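PDB 3S9V: abietadiene synthase, chloroplastic from Abies grandis, which is a largely helical, multidomain enzyme of the terpene synthase family, found in the chloroplast and including a domain of the metal-binding type. Local coordinates for residues D269-L274 with D445-K450; R273-D278 with P456-E461; Q603-V608 with L641-L646. One frame throughout, in Å; residues are numbered along the deposited sequence.

Contact 1 (D269-L274 with D445-K450); sequences DLFERL and DVWLGK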
loop_
_atom_site.group_PDB
_atom_site.type_symbol
_atom_site.label_atom_id
_atom_site.label_comp_id
_atom_site.label_asym_id
_atom_site.label_seq_id
_atom_site.Cartn_x
_atom_site.Cartn_y
_atom_site.Cartn_z
ATOM N N ASP A 269 -13.834 13.136 -4.716
ATOM C CA ASP A 269 -12.686 13.270 -5.604
ATOM C C ASP A 269 -11.299 12.858 -5.109
ATOM O O ASP A 269 -10.512 12.320 -5.883
ATOM C CB ASP A 269 -12.624 14.701 -6.155
ATOM C CG ASP A 269 -12.614 15.758 -5.059
ATOM O OD1 ASP A 269 -12.109 16.874 -5.318
ATOM O OD2 ASP A 269 -13.119 15.489 -3.949
ATOM N N LEU A 270 -10.982 13.106 -3.844
ATOM C CA LEU A 270 -9.659 12.731 -3.339
ATOM C C LEU A 270 -9.643 11.256 -2.954
ATOM O O LEU A 270 -8.663 10.532 -3.182
ATOM C CB LEU A 270 -9.286 13.576 -2.122
ATOM C CG LEU A 270 -9.325 15.103 -2.233
ATOM C CD1 LEU A 270 -8.634 15.683 -1.012
ATOM C CD2 LEU A 270 -8.620 15.572 -3.503
ATOM N N PHE A 271 -10.736 10.821 -2.347
ATOM C CA PHE A 271 -10.869 9.439 -1.942
ATOM C C PHE A 271 -10.817 8.535 -3.189
ATOM O O PHE A 271 -10.066 7.560 -3.232
ATOM C CB PHE A 271 -12.188 9.274 -1.169
ATOM C CG PHE A 271 -12.608 7.847 -0.955
ATOM C CD1 PHE A 271 -11.699 6.892 -0.520
ATOM C CD2 PHE A 271 -13.929 7.467 -1.166
ATOM C CE1 PHE A 271 -12.095 5.579 -0.300
ATOM C CE2 PHE A 271 -14.337 6.153 -0.949
ATOM C CZ PHE A 271 -13.419 5.206 -0.514
ATOM N N GLU A 272 -11.575 8.887 -4.218
ATOM C CA GLU A 272 -11.610 8.072 -5.429
ATOM C C GLU A 272 -10.273 7.978 -6.164
ATOM O O GLU A 272 -9.852 6.889 -6.566
ATOM C CB GLU A 272 -12.681 8.600 -6.383
ATOM C CG GLU A 272 -12.787 7.797 -7.660
ATOM C CD GLU A 272 -14.036 8.114 -8.451
ATOM O OE1 GLU A 272 -14.092 9.174 -9.118
ATOM O OE2 GLU A 272 -14.973 7.298 -8.394
ATOM N N ARG A 273 -9.603 9.112 -6.340
ATOM C CA ARG A 273 -8.320 9.121 -7.038
ATOM C C ARG A 273 -7.212 8.379 -6.301
ATOM O O ARG A 273 -6.479 7.599 -6.911
ATOM C CB ARG A 273 -7.882 10.557 -7.325
ATOM C CG ARG A 273 -8.651 11.222 -8.471
ATOM C CD ARG A 273 -8.226 12.670 -8.645
ATOM N NE ARG A 273 -8.847 13.301 -9.809
ATOM C CZ ARG A 273 -10.132 13.635 -9.886
ATOM N NH1 ARG A 273 -10.948 13.404 -8.864
ATOM N NH2 ARG A 273 -10.601 14.194 -10.990
ATOM N N LEU A 274 -7.094 8.610 -4.995
ATOM C CA LEU A 274 -6.054 7.960 -4.199
ATOM C C LEU A 274 -6.221 6.448 -4.094
ATOM O O LEU A 274 -5.237 5.693 -4.157
ATOM C CB LEU A 274 -5.995 8.571 -2.791
ATOM C CG LEU A 274 -5.437 9.996 -2.696
ATOM C CD1 LEU A 274 -5.694 10.527 -1.310
ATOM C CD2 LEU A 274 -3.933 10.022 -3.014
ATOM N N ASP A 445 -16.528 -5.503 -3.252
ATOM C CA ASP A 445 -16.708 -5.064 -1.877
ATOM C C ASP A 445 -17.581 -3.814 -1.899
ATOM O O ASP A 445 -17.568 -3.055 -2.866
ATOM C CB ASP A 445 -15.368 -4.703 -1.218
ATOM C CG ASP A 445 -14.524 -5.921 -0.869
ATOM O OD1 ASP A 445 -15.089 -6.960 -0.460
ATOM O OD2 ASP A 445 -13.283 -5.827 -0.983
ATOM N N VAL A 446 -18.352 -3.620 -0.839
ATOM C CA VAL A 446 -19.190 -2.442 -0.712
ATOM C C VAL A 446 -18.573 -1.639 0.421
ATOM O O VAL A 446 -17.607 -2.085 1.040
ATOM C CB VAL A 446 -20.647 -2.792 -0.361
ATOM C CG1 VAL A 446 -21.365 -3.287 -1.599
ATOM C CG2 VAL A 446 -20.682 -3.836 0.746
ATOM N N TRP A 447 -19.117 -0.460 0.690
ATOM C CA TRP A 447 -18.575 0.388 1.742
ATOM C C TRP A 447 -19.696 0.811 2.669
ATOM O O TRP A 447 -20.855 0.867 2.261
ATOM C CB TRP A 447 -17.891 1.619 1.127
ATOM C CG TRP A 447 -16.844 1.262 0.095
ATOM C CD1 TRP A 447 -17.059 0.709 -1.139
ATOM C CD2 TRP A 447 -15.420 1.366 0.244
ATOM N NE1 TRP A 447 -15.859 0.456 -1.760
ATOM C CE2 TRP A 447 -14.837 0.849 -0.935
ATOM C CE3 TRP A 447 -14.582 1.842 1.263
ATOM C CZ2 TRP A 447 -13.449 0.793 -1.126
ATOM C CZ3 TRP A 447 -13.203 1.785 1.076
ATOM C CH2 TRP A 447 -12.651 1.263 -0.116
ATOM N N LEU A 448 -19.346 1.104 3.917
ATOM C CA LEU A 448 -20.339 1.503 4.902
ATOM C C LEU A 448 -20.214 2.952 5.358
ATOM O O LEU A 448 -19.208 3.353 5.929
ATOM C CB LEU A 448 -20.267 0.578 6.120
ATOM C CG LEU A 448 -21.421 0.705 7.124
ATOM C CD1 LEU A 448 -22.748 0.525 6.397
ATOM C CD2 LEU A 448 -21.274 -0.331 8.229
ATOM N N GLY A 449 -21.248 3.736 5.083
ATOM C CA GLY A 449 -21.273 5.128 5.505
ATOM C C GLY A 449 -22.589 5.311 6.236
ATOM O O GLY A 449 -22.973 4.459 7.028
ATOM N N LYS A 450 -23.286 6.410 5.976
ATOM C CA LYS A 450 -24.580 6.648 6.594
ATOM C C LYS A 450 -25.443 5.491 6.075
ATOM O O LYS A 450 -26.389 5.046 6.726
ATOM C CB LYS A 450 -25.146 7.987 6.107
ATOM C CG LYS A 450 -26.539 8.336 6.623
ATOM C CD LYS A 450 -26.530 8.690 8.106
ATOM C CE LYS A 450 -25.723 9.944 8.376
ATOM N NZ LYS A 450 -26.252 11.127 7.626
#
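Phe271 and Trp447 form a T-shaped aromatic pair that joins the first turn of helix 269-282, in the family's N-terminal domain region, to the small antiparallel hairpin of strands 447-448 and 452-453. The backbones stay far apart, with the CA atoms of Phe271 and Trp447 12.4 Å from each other, and the two rings bridge that distance from opposite directions. Phe271 brings its edge: CZ stands 3.8 Å from Trp447 CZ3 and 4.0 Å from Trp447 CH2, above one face of the indole and displaced toward its rim. The ring centroid of Phe271 lies 5.4 Å from that of the Trp447 six-membered ring, and the planes are inclined at 80°. A first torsion of 167° turns the phenyl group of Phe271 away from its own backbone N and out toward the hairpin.

Both rings have further aromatic company. Phe271 also meets Trp275 edge-to-face, one turn along the same helix, whereas Trp447 meets Tyr453 of the partner strand with the planes at a shallow angle. A series of aromatic side chains thus runs from helix to hairpin.

With no hydrogen bond across the contact, attraction probably rests on dispersion and on the weakly positive C-H rim of Phe271 directed at the electron-rich face of Trp447, an interaction that favours the perpendicular setting.

Contact 2 (R273-D278 with P456-E461); sequences RLWAVD and PYISNE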
loop_
_atom_site.group_PDB
_atom_site.type_symbol
_atom_site.label_atom_id
_atom_site.label_comp_id
_atom_site.label_asym_id
_atom_site.label_seq_id
_atom_site.Cartn_x
_atom_site.Cartn_y
_atom_site.Cartn_z
ATOM N N ARG A 273 -9.603 9.112 -6.340
ATOM C CA ARG A 273 -8.320 9.121 -7.038
ATOM C C ARG A 273 -7.212 8.379 -6.301
ATOM O O ARG A 273 -6.479 7.599 -6.911
ATOM C CB ARG A 273 -7.882 10.557 -7.325
ATOM C CG ARG A 273 -8.651 11.222 -8.471
ATOM C CD ARG A 273 -8.226 12.670 -8.645
ATOM N NE ARG A 273 -8.847 13.301 -9.809
ATOM C CZ ARG A 273 -10.132 13.635 -9.886
ATOM N NH1 ARG A 273 -10.948 13.404 -8.864
ATOM N NH2 ARG A 273 -10.601 14.194 -10.990
ATOM N N LEU A 274 -7.094 8.610 -4.995
ATOM C CA LEU A 274 -6.054 7.960 -4.199
ATOM C C LEU A 274 -6.221 6.448 -4.094
ATOM O O LEU A 274 -5.237 5.693 -4.157
ATOM C CB LEU A 274 -5.995 8.571 -2.791
ATOM C CG LEU A 274 -5.437 9.996 -2.696
ATOM C CD1 LEU A 274 -5.694 10.527 -1.310
ATOM C CD2 LEU A 274 -3.933 10.022 -3.014
ATOM N N TRP A 275 -7.466 6.007 -3.935
ATOM C CA TRP A 275 -7.749 4.585 -3.814
ATOM C C TRP A 275 -7.608 3.851 -5.156
ATOM O O TRP A 275 -7.178 2.700 -5.206
ATOM C CB TRP A 275 -9.148 4.388 -3.222
ATOM C CG TRP A 275 -9.141 4.126 -1.748
ATOM C CD1 TRP A 275 -9.472 2.960 -1.131
ATOM C CD2 TRP A 275 -8.728 5.027 -0.706
ATOM N NE1 TRP A 275 -9.287 3.068 0.227
ATOM C CE2 TRP A 275 -8.831 4.326 0.516
ATOM C CE3 TRP A 275 -8.280 6.354 -0.688
ATOM C CZ2 TRP A 275 -8.501 4.904 1.747
ATOM C CZ3 TRP A 275 -7.950 6.935 0.541
ATOM C CH2 TRP A 275 -8.063 6.207 1.740
ATOM N N ALA A 276 -7.959 4.519 -6.245
ATOM C CA ALA A 276 -7.839 3.902 -7.561
ATOM C C ALA A 276 -6.366 3.666 -7.867
ATOM O O ALA A 276 -5.978 2.593 -8.350
ATOM C CB ALA A 276 -8.460 4.808 -8.624
ATOM N N VAL A 277 -5.550 4.678 -7.578
ATOM C CA VAL A 277 -4.107 4.611 -7.810
ATOM C C VAL A 277 -3.443 3.552 -6.939
ATOM O O VAL A 277 -2.584 2.794 -7.401
ATOM C CB VAL A 277 -3.435 5.977 -7.509
ATOM C CG1 VAL A 277 -1.915 5.814 -7.397
ATOM C CG2 VAL A 277 -3.783 6.978 -8.602
ATOM N N ASP A 278 -3.837 3.512 -5.672
ATOM C CA ASP A 278 -3.270 2.556 -4.727
ATOM C C ASP A 278 -3.669 1.147 -5.148
ATOM O O ASP A 278 -2.884 0.213 -5.038
ATOM C CB ASP A 278 -3.771 2.856 -3.303
ATOM C CG ASP A 278 -3.083 2.007 -2.250
ATOM O OD1 ASP A 278 -1.834 1.996 -2.214
ATOM O OD2 ASP A 278 -3.785 1.355 -1.453
ATOM N N PRO A 456 -17.478 2.155 -7.767
ATOM C CA PRO A 456 -17.172 1.506 -9.050
ATOM C C PRO A 456 -15.731 1.654 -9.543
ATOM O O PRO A 456 -15.234 0.798 -10.280
ATOM C CB PRO A 456 -18.166 2.160 -10.010
ATOM C CG PRO A 456 -19.342 2.420 -9.135
ATOM C CD PRO A 456 -18.706 2.963 -7.884
ATOM N N TYR A 457 -15.057 2.730 -9.144
ATOM C CA TYR A 457 -13.685 2.939 -9.592
ATOM C C TYR A 457 -12.613 2.491 -8.603
ATOM O O TYR A 457 -11.420 2.686 -8.838
ATOM C CB TYR A 457 -13.479 4.402 -10.010
ATOM C CG TYR A 457 -14.359 4.810 -11.177
ATOM C CD1 TYR A 457 -15.101 3.858 -11.886
ATOM C CD2 TYR A 457 -14.454 6.141 -11.577
ATOM C CE1 TYR A 457 -15.916 4.221 -12.967
ATOM C CE2 TYR A 457 -15.266 6.515 -12.655
ATOM C CZ TYR A 457 -15.993 5.549 -13.343
ATOM O OH TYR A 457 -16.795 5.907 -14.405
ATOM N N ILE A 458 -13.035 1.877 -7.505
ATOM C CA ILE A 458 -12.088 1.353 -6.524
ATOM C C ILE A 458 -12.291 -0.162 -6.435
ATOM O O ILE A 458 -11.325 -0.928 -6.409
ATOM C CB ILE A 458 -12.290 1.961 -5.127
ATOM C CG1 ILE A 458 -12.183 3.488 -5.197
ATOM C CG2 ILE A 458 -11.235 1.407 -4.177
ATOM C CD1 ILE A 458 -12.465 4.189 -3.883
ATOM N N SER A 459 -13.558 -0.573 -6.386
ATOM C CA SER A 459 -13.946 -1.984 -6.323
ATOM C C SER A 459 -14.484 -2.304 -7.712
ATOM O O SER A 459 -15.580 -1.874 -8.082
ATOM C CB SER A 459 -15.043 -2.202 -5.274
ATOM O OG SER A 459 -14.587 -1.862 -3.973
ATOM N N ASN A 460 -13.710 -3.063 -8.475
ATOM C CA ASN A 460 -14.081 -3.377 -9.845
ATOM C C ASN A 460 -13.458 -4.694 -10.301
ATOM O O ASN A 460 -12.290 -4.965 -10.034
ATOM C CB ASN A 460 -13.608 -2.227 -10.743
ATOM C CG ASN A 460 -14.043 -2.383 -12.180
ATOM O OD1 ASN A 460 -13.662 -3.334 -12.857
ATOM N ND2 ASN A 460 -14.847 -1.437 -12.659
ATOM N N GLU A 461 -14.251 -5.499 -10.999
ATOM C CA GLU A 461 -13.805 -6.787 -11.520
ATOM C C GLU A 461 -12.689 -6.638 -12.559
ATOM O O GLU A 461 -11.850 -7.524 -12.710
ATOM C CB GLU A 461 -14.983 -7.518 -12.164
ATOM C CG GLU A 461 -16.096 -7.909 -11.206
ATOM C CD GLU A 461 -15.820 -9.215 -10.492
ATOM O OE1 GLU A 461 -16.691 -9.659 -9.712
ATOM O OE2 GLU A 461 -14.736 -9.800 -10.713
#
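The indole of Trp275 takes Ile458 at its edge: the CG2 methyl lies near the ring plane, 3.8 Å from Trp275 CD1. Beyond the two segments, Asp322 and Met325 of helix 320-332 also touch this side chain. Within the loop, the amide of Asn460 is held flat: its ND2 binds Pro456 O at 3.3 Å, the acceptor lies in the amide plane and the N-H points almost straight at it (161°).

Ile458 makes most of the apolar contact. Its CG1 branch is extended (chi2 176°) and carries CD1 to within 3.4 Å of Trp275 CB, a tight approach. Both branches of Ile458 meet Trp275 CB from the same side, CG2 reaching on to the indole edge at CD1. The loop that hosts this isoleucine leads from the hairpin of strands 447-448 and 452-453 into the long helix 461-491, with Asn460 as the N-cap: its OD1 accepts from Lys462 N while its ND2 holds the loop at Pro456 O, so one side chain ties the loop to the helix start.

The close approach of helix 269-282 to the loop, 5.1 Å between the CA atoms of Ala276 and Ile458, is consistent with the small side chain of Ala276. The Ala276 methyl rests 3.6 Å from Tyr457 O, a carbonyl oxygen that is hydrogen-bonded to Tyr463 OH.

Contact 3 (Q603-V608 with L641-L646); sequences QNVWKV and LGTVVL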
loop_
_atom_site.group_PDB
_atom_site.type_symbol
_atom_site.label_atom_id
_atom_site.label_comp_id
_atom_site.label_asym_id
_atom_site.label_seq_id
_atom_site.Cartn_x
_atom_site.Cartn_y
_atom_site.Cartn_z
ATOM N N GLN A 603 35.950 -4.410 -15.647
ATOM C CA GLN A 603 37.167 -4.822 -14.948
ATOM C C GLN A 603 37.359 -4.020 -13.666
ATOM O O GLN A 603 37.765 -4.562 -12.645
ATOM C CB GLN A 603 38.402 -4.634 -15.833
ATOM C CG GLN A 603 38.412 -5.457 -17.107
ATOM C CD GLN A 603 39.662 -5.215 -17.939
ATOM O OE1 GLN A 603 39.663 -5.433 -19.149
ATOM N NE2 GLN A 603 40.738 -4.775 -17.290
ATOM N N ASN A 604 37.069 -2.724 -13.729
ATOM C CA ASN A 604 37.215 -1.863 -12.569
ATOM C C ASN A 604 36.170 -2.232 -11.515
ATOM O O ASN A 604 36.465 -2.257 -10.318
ATOM C CB ASN A 604 37.068 -0.398 -12.987
ATOM C CG ASN A 604 37.456 0.562 -11.887
ATOM O OD1 ASN A 604 36.636 1.342 -11.410
ATOM N ND2 ASN A 604 38.717 0.509 -11.474
ATOM N N VAL A 605 34.947 -2.527 -11.952
ATOM C CA VAL A 605 33.906 -2.915 -11.008
ATOM C C VAL A 605 34.419 -4.114 -10.221
ATOM O O VAL A 605 34.375 -4.118 -8.987
ATOM C CB VAL A 605 32.593 -3.316 -11.715
ATOM C CG1 VAL A 605 31.613 -3.949 -10.703
ATOM C CG2 VAL A 605 31.967 -2.097 -12.370
ATOM N N TRP A 606 34.918 -5.120 -10.943
ATOM C CA TRP A 606 35.442 -6.334 -10.318
ATOM C C TRP A 606 36.744 -6.105 -9.543
ATOM O O TRP A 606 36.990 -6.759 -8.525
ATOM C CB TRP A 606 35.638 -7.441 -11.371
ATOM C CG TRP A 606 34.359 -8.170 -11.696
ATOM C CD1 TRP A 606 33.632 -8.078 -12.843
ATOM C CD2 TRP A 606 33.619 -9.029 -10.819
ATOM N NE1 TRP A 606 32.478 -8.819 -12.736
ATOM C CE2 TRP A 606 32.445 -9.413 -11.502
ATOM C CE3 TRP A 606 33.833 -9.507 -9.514
ATOM C CZ2 TRP A 606 31.477 -10.256 -10.926
ATOM C CZ3 TRP A 606 32.870 -10.344 -8.939
ATOM C CH2 TRP A 606 31.705 -10.709 -9.650
ATOM N N LYS A 607 37.569 -5.177 -10.019
ATOM C CA LYS A 607 38.829 -4.867 -9.348
ATOM C C LYS A 607 38.562 -4.546 -7.882
ATOM O O LYS A 607 39.172 -5.128 -6.993
ATOM C CB LYS A 607 39.510 -3.670 -10.020
ATOM C CG LYS A 607 40.705 -3.102 -9.253
ATOM C CD LYS A 607 41.234 -1.840 -9.919
ATOM C CE LYS A 607 42.293 -1.145 -9.069
ATOM N NZ LYS A 607 43.464 -2.027 -8.795
ATOM N N VAL A 608 37.631 -3.627 -7.636
ATOM C CA VAL A 608 37.300 -3.222 -6.274
ATOM C C VAL A 608 36.653 -4.348 -5.475
ATOM O O VAL A 608 36.895 -4.487 -4.277
ATOM C CB VAL A 608 36.373 -1.980 -6.282
ATOM C CG1 VAL A 608 35.967 -1.600 -4.856
ATOM C CG2 VAL A 608 37.101 -0.808 -6.950
ATOM N N LEU A 641 26.726 -6.363 -3.361
ATOM C CA LEU A 641 25.517 -5.835 -3.986
ATOM C C LEU A 641 25.873 -4.739 -4.993
ATOM O O LEU A 641 25.254 -4.631 -6.054
ATOM C CB LEU A 641 24.560 -5.285 -2.929
ATOM C CG LEU A 641 24.134 -6.322 -1.883
ATOM C CD1 LEU A 641 23.168 -5.685 -0.903
ATOM C CD2 LEU A 641 23.496 -7.524 -2.575
ATOM N N GLY A 642 26.882 -3.934 -4.664
ATOM C CA GLY A 642 27.284 -2.871 -5.564
ATOM C C GLY A 642 27.668 -3.395 -6.945
ATOM O O GLY A 642 27.269 -2.828 -7.960
ATOM N N THR A 643 28.447 -4.475 -6.971
ATOM C CA THR A 643 28.925 -5.104 -8.210
ATOM C C THR A 643 27.771 -5.549 -9.111
ATOM O O THR A 643 27.769 -5.280 -10.321
ATOM C CB THR A 643 29.830 -6.320 -7.871
ATOM O OG1 THR A 643 31.031 -5.838 -7.268
ATOM C CG2 THR A 643 30.173 -7.143 -9.124
ATOM N N VAL A 644 26.789 -6.213 -8.506
ATOM C CA VAL A 644 25.620 -6.685 -9.223
ATOM C C VAL A 644 24.909 -5.503 -9.894
ATOM O O VAL A 644 24.543 -5.560 -11.068
ATOM C CB VAL A 644 24.655 -7.380 -8.255
ATOM C CG1 VAL A 644 23.450 -7.923 -9.020
ATOM C CG2 VAL A 644 25.393 -8.491 -7.510
ATOM N N VAL A 645 24.731 -4.424 -9.142
ATOM C CA VAL A 645 24.076 -3.235 -9.666
ATOM C C VAL A 645 24.847 -2.556 -10.797
ATOM O O VAL A 645 24.290 -2.279 -11.857
ATOM C CB VAL A 645 23.847 -2.193 -8.550
ATOM C CG1 VAL A 645 23.398 -0.866 -9.151
ATOM C CG2 VAL A 645 22.795 -2.709 -7.578
ATOM N N LEU A 646 26.127 -2.293 -10.572
ATOM C CA LEU A 646 26.933 -1.609 -11.566
ATOM C C LEU A 646 27.040 -2.334 -12.908
ATOM O O LEU A 646 27.128 -1.698 -13.960
ATOM C CB LEU A 646 28.312 -1.316 -10.984
ATOM C CG LEU A 646 28.243 -0.332 -9.802
ATOM C CD1 LEU A 646 29.626 -0.131 -9.197
ATOM C CD2 LEU A 646 27.676 1.000 -10.272
#
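Thr643 takes a first torsion of -68°, which places its CG2 methyl opposite the backbone N and sends it toward Val605 and Trp606, while OG1 occupies the position beside that N. Val605 has CG1 opposite its own N (chi1 170°), directed at the threonine. The Trp606 side chain leaves its helix heading away from the other segment, yet the length of the indole brings a face of the six-membered ring under the Thr643 methyl.

CG2 of Thr643 thereby enters an angle between two neighbours. It lies 3.8 Å from Val605 CG1 and sits over one face of the indole, 3.9 Å from the centroid of the six-membered ring and 12° off its normal, a well-centred CH-pi contact. One turn further along helix 641-648, Leu646 continues the seam: its CB is 4.0 Å from Val605 CG2, so each branch of the valine serves a different residue.

The backbones here belong to two nearly antiparallel helices, 599-621 and 641-648, whose local axes approach to 9.8 Å within the helical bundle of the metal-binding domain. Phe579 and Phe583 set their rings edge-to-face with Trp606, and Thr534 and Leu537 of helix 521-541 touch it too, enclosing the indole among several helices.

The hydroxyl of Thr643 is hydrogen-bonded to Gln609 OE1, which ties it directly to helix 599-621, and to Arg666 NH1, a nitrogen that also binds Val605 O and adds a second polar link. The threonine thus divides its chemistry between its two branches: the methyl adds dispersion to an apolar seam, whereas the buried OG1 finds polar partners beside it, although no hydrogen bond crosses within the two segments themselves.

Contacts 1 and 2 draw on the same helix, 269-282, and on successive parts of one connection, the hairpin and then the loop entering helix 461-491. They touch through Phe271 CZ and Ile458 CD1, 3.6 Å apart. Contact 1 is partly buried and spans widely separated backbones; contact 2 is buried, and helix and loop lie close at Ala276. Contact 3, also buried, lies far off, its centre about 48 Å from that of contact 1, and pairs two helices of the metal-binding domain. No hydrogen bond crosses between the paired segments of any of the three: contact 1 rests on a ring pair, contact 2 on aliphatic packing against a tryptophan, contact 3 on aliphatic packing and a CH-pi contact.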